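Local atomic coordinates of inositol monophosphatase family protein (Staphylococcus aureus, PDB entry 5I3S), a protein that probably hydrolyses the phosphate ester of inositol monophosphate or a related small phosphorylated substrate. Residues Y105-V115 against F209-Y217. Numbering follows the deposited sequence.
Sequences YIDGKPYAGFV and FAGGLVILY
V214 sets its branched side chain squarely on the backbone of strand 109-117 at G113: CG1 lies 3.6 Å from G113 N, and CG2 is 3.9 Å from A112 C. With CG1 anti to its own backbone N (chi1 180°), both methyls lie over one face of the A112-G113 peptide, and CG2 also reaches P110 CB at 4.4 Å. Beside it the two glycine backbones touch directly, G113 CA and G211 CA standing 3.9 Å apart, with G211 O 3.7 Å from G113 CA. Further along, V115 CG1 rests over the helix backbone, 3.7 Å from G212 N, and meets I215 CD1, which in turn packs against G113 O. At the other end the Y105 ring approaches A210 CB obliquely through CE2 (4.2 Å), while P110 CA sits over the centre of one ring face. The axes of strand 109-115 and helix 209-217 cross at -109°, without a hydrogen bond between the segments. Helix 206-218, with helix 184-193, belongs to the helical layer between the two mixed sheets of the FIG-superfamily alpha-beta-alpha-beta-alpha sandwich and packs on the seven-stranded one. The type I' turn from I106 to K109 joins strand 99-106 to strand 109-117, and a classic beta bulge places Y111 and A112 opposite I104. From the sheet's far side, helix 2-24 packs on A112 and F114; helix 184-193 flanks V115 and I215.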
loop_
_atom_site.group_PDB
_atom_site.type_symbol
_atom_site.label_atom_id
_atom_site.label_comp_id
_atom_site.label_asym_id
_atom_site.label_seq_id
_atom_site.Cartn_x
_atom_site.Cartn_y
_atom_site.Cartn_z
ATOM N N TYR A 105 -25.596 -2.813 13.087
ATOM C CA TYR A 105 -26.731 -2.033 12.596
ATOM C C TYR A 105 -27.958 -2.393 13.423
ATOM O O TYR A 105 -28.150 -3.560 13.750
ATOM C CB TYR A 105 -26.968 -2.347 11.108
ATOM C CG TYR A 105 -26.096 -1.579 10.104
ATOM C CD1 TYR A 105 -26.693 -0.790 9.133
ATOM C CD2 TYR A 105 -24.682 -1.680 10.092
ATOM C CE1 TYR A 105 -25.940 -0.090 8.191
ATOM C CE2 TYR A 105 -23.906 -0.976 9.155
ATOM C CZ TYR A 105 -24.541 -0.166 8.192
ATOM O OH TYR A 105 -23.868 0.566 7.203
ATOM N N ILE A 106 -28.777 -1.392 13.764
ATOM C CA ILE A 106 -30.065 -1.638 14.470
ATOM C C ILE A 106 -31.263 -1.167 13.625
ATOM O O ILE A 106 -31.337 -0.003 13.240
ATOM C CB ILE A 106 -30.113 -0.992 15.882
ATOM C CG1 ILE A 106 -28.907 -1.420 16.734
ATOM C CG2 ILE A 106 -31.399 -1.377 16.610
ATOM C CD1 ILE A 106 -28.528 -0.389 17.790
ATOM N N ASP A 107 -32.177 -2.095 13.341
ATOM C CA ASP A 107 -33.375 -1.847 12.532
ATOM C C ASP A 107 -33.011 -1.143 11.252
ATOM O O ASP A 107 -33.618 -0.127 10.905
ATOM C CB ASP A 107 -34.435 -1.060 13.334
ATOM C CG ASP A 107 -35.084 -1.917 14.452
ATOM O OD1 ASP A 107 -35.669 -2.978 14.140
ATOM O OD2 ASP A 107 -34.987 -1.539 15.634
ATOM N N GLY A 108 -31.987 -1.672 10.573
ATOM C CA GLY A 108 -31.522 -1.143 9.288
ATOM C C GLY A 108 -30.552 0.026 9.358
ATOM O O GLY A 108 -29.969 0.400 8.341
ATOM N N LYS A 109 -30.335 0.559 10.558
ATOM C CA LYS A 109 -29.634 1.822 10.749
ATOM C C LYS A 109 -28.261 1.596 11.429
ATOM O O LYS A 109 -28.179 0.839 12.411
ATOM C CB LYS A 109 -30.524 2.780 11.560
ATOM C CG LYS A 109 -31.239 3.856 10.723
ATOM C CD LYS A 109 -30.482 5.194 10.731
ATOM C CE LYS A 109 -30.626 5.999 9.438
ATOM N NZ LYS A 109 -29.761 5.473 8.334
ATOM N N PRO A 110 -27.181 2.235 10.901
ATOM C CA PRO A 110 -25.834 2.163 11.486
ATOM C C PRO A 110 -25.728 2.532 12.968
ATOM O O PRO A 110 -26.106 3.640 13.335
ATOM C CB PRO A 110 -25.039 3.191 10.670
ATOM C CG PRO A 110 -25.770 3.327 9.383
ATOM C CD PRO A 110 -27.212 3.054 9.677
ATOM N N TYR A 111 -25.172 1.644 13.799
ATOM C CA TYR A 111 -24.939 1.952 15.225
ATOM C C TYR A 111 -23.443 2.120 15.488
ATOM O O TYR A 111 -23.024 3.141 15.994
ATOM C CB TYR A 111 -25.526 0.845 16.116
ATOM C CG TYR A 111 -25.130 0.836 17.604
ATOM C CD1 TYR A 111 -25.757 1.681 18.546
ATOM C CD2 TYR A 111 -24.189 -0.070 18.085
ATOM C CE1 TYR A 111 -25.417 1.635 19.908
ATOM C CE2 TYR A 111 -23.834 -0.111 19.435
ATOM C CZ TYR A 111 -24.444 0.735 20.354
ATOM O OH TYR A 111 -24.058 0.669 21.717
ATOM N N ALA A 112 -22.638 1.129 15.142
ATOM C CA ALA A 112 -21.213 1.189 15.449
ATOM C C ALA A 112 -20.402 0.490 14.360
ATOM O O ALA A 112 -20.913 -0.430 13.735
ATOM C CB ALA A 112 -20.954 0.527 16.802
ATOM N N GLY A 113 -19.158 0.920 14.164
ATOM C CA GLY A 113 -18.209 0.228 13.298
ATOM C C GLY A 113 -16.781 0.064 13.871
ATOM O O GLY A 113 -16.272 0.941 14.647
ATOM N N PHE A 114 -16.142 -1.042 13.466
ATOM C CA PHE A 114 -14.837 -1.467 13.965
ATOM C C PHE A 114 -13.986 -2.054 12.852
ATOM O O PHE A 114 -14.453 -2.966 12.200
ATOM C CB PHE A 114 -14.978 -2.536 15.076
ATOM C CG PHE A 114 -15.884 -2.130 16.225
ATOM C CD1 PHE A 114 -15.372 -1.520 17.354
ATOM C CD2 PHE A 114 -17.262 -2.383 16.175
ATOM C CE1 PHE A 114 -16.205 -1.156 18.415
ATOM C CE2 PHE A 114 -18.107 -2.021 17.226
ATOM C CZ PHE A 114 -17.573 -1.413 18.350
ATOM N N VAL A 115 -12.767 -1.535 12.631
ATOM C CA VAL A 115 -11.770 -2.231 11.800
ATOM C C VAL A 115 -10.440 -2.356 12.565
ATOM O O VAL A 115 -9.835 -1.361 12.961
ATOM C CB VAL A 115 -11.660 -1.757 10.303
ATOM C CG1 VAL A 115 -12.773 -0.835 9.859
ATOM C CG2 VAL A 115 -10.372 -1.152 9.934
ATOM N N PHE A 209 -17.338 -3.261 3.811
ATOM C CA PHE A 209 -17.493 -1.846 4.035
ATOM C C PHE A 209 -18.254 -1.429 5.251
ATOM O O PHE A 209 -18.130 -0.269 5.650
ATOM C CB PHE A 209 -18.053 -1.135 2.809
ATOM C CG PHE A 209 -19.367 -1.659 2.333
ATOM C CD1 PHE A 209 -20.537 -1.331 2.986
ATOM C CD2 PHE A 209 -19.422 -2.463 1.193
ATOM C CE1 PHE A 209 -21.747 -1.770 2.507
ATOM C CE2 PHE A 209 -20.626 -2.932 0.718
ATOM C CZ PHE A 209 -21.794 -2.561 1.372
ATOM N N ALA A 210 -19.010 -2.333 5.858
ATOM C CA ALA A 210 -19.902 -1.941 6.961
ATOM C C ALA A 210 -19.206 -1.244 8.113
ATOM O O ALA A 210 -19.637 -0.186 8.523
ATOM C CB ALA A 210 -20.686 -3.133 7.464
ATOM N N GLY A 211 -18.137 -1.836 8.640
ATOM C CA GLY A 211 -17.386 -1.205 9.757
ATOM C C GLY A 211 -16.733 0.061 9.329
ATOM O O GLY A 211 -16.913 1.102 9.963
ATOM N N GLY A 212 -15.991 0.006 8.211
ATOM C CA GLY A 212 -15.289 1.174 7.751
ATOM C C GLY A 212 -16.165 2.405 7.529
ATOM O O GLY A 212 -15.726 3.554 7.755
ATOM N N LEU A 213 -17.382 2.150 7.032
ATOM C CA LEU A 213 -18.323 3.202 6.664
ATOM C C LEU A 213 -18.751 4.077 7.853
ATOM O O LEU A 213 -18.899 5.284 7.704
ATOM C CB LEU A 213 -19.551 2.602 6.014
ATOM C CG LEU A 213 -19.944 3.233 4.710
ATOM C CD1 LEU A 213 -18.831 3.268 3.649
ATOM C CD2 LEU A 213 -21.145 2.435 4.217
ATOM N N VAL A 214 -18.901 3.467 9.022
ATOM C CA VAL A 214 -19.341 4.205 10.227
ATOM C C VAL A 214 -18.256 5.184 10.643
ATOM O O VAL A 214 -18.541 6.353 10.980
ATOM C CB VAL A 214 -19.708 3.230 11.389
ATOM C CG1 VAL A 214 -20.160 3.972 12.651
ATOM C CG2 VAL A 214 -20.791 2.246 10.941
ATOM N N ILE A 215 -17.008 4.722 10.557
ATOM C CA ILE A 215 -15.814 5.531 10.877
ATOM C C ILE A 215 -15.681 6.707 9.883
ATOM O O ILE A 215 -15.528 7.883 10.258
ATOM C CB ILE A 215 -14.541 4.610 10.927
ATOM C CG1 ILE A 215 -14.652 3.606 12.098
ATOM C CG2 ILE A 215 -13.273 5.425 11.084
ATOM C CD1 ILE A 215 -13.885 2.315 11.955
ATOM N N LEU A 216 -15.781 6.388 8.609
ATOM C CA LEU A 216 -15.763 7.390 7.556
ATOM C C LEU A 216 -16.781 8.469 7.803
ATOM O O LEU A 216 -16.478 9.631 7.714
ATOM C CB LEU A 216 -16.095 6.701 6.196
ATOM C CG LEU A 216 -15.712 7.283 4.838
ATOM C CD1 LEU A 216 -16.868 7.375 3.863
ATOM C CD2 LEU A 216 -14.930 8.582 4.912
ATOM N N TYR A 217 -18.007 8.085 8.103
ATOM C CA TYR A 217 -19.073 9.061 8.231
ATOM C C TYR A 217 -18.860 9.992 9.487
ATOM O O TYR A 217 -19.107 11.208 9.399
ATOM C CB TYR A 217 -20.451 8.386 8.176
ATOM C CG TYR A 217 -20.969 7.964 6.766
ATOM C CD1 TYR A 217 -20.641 8.660 5.567
ATOM C CD2 TYR A 217 -21.877 6.926 6.661
#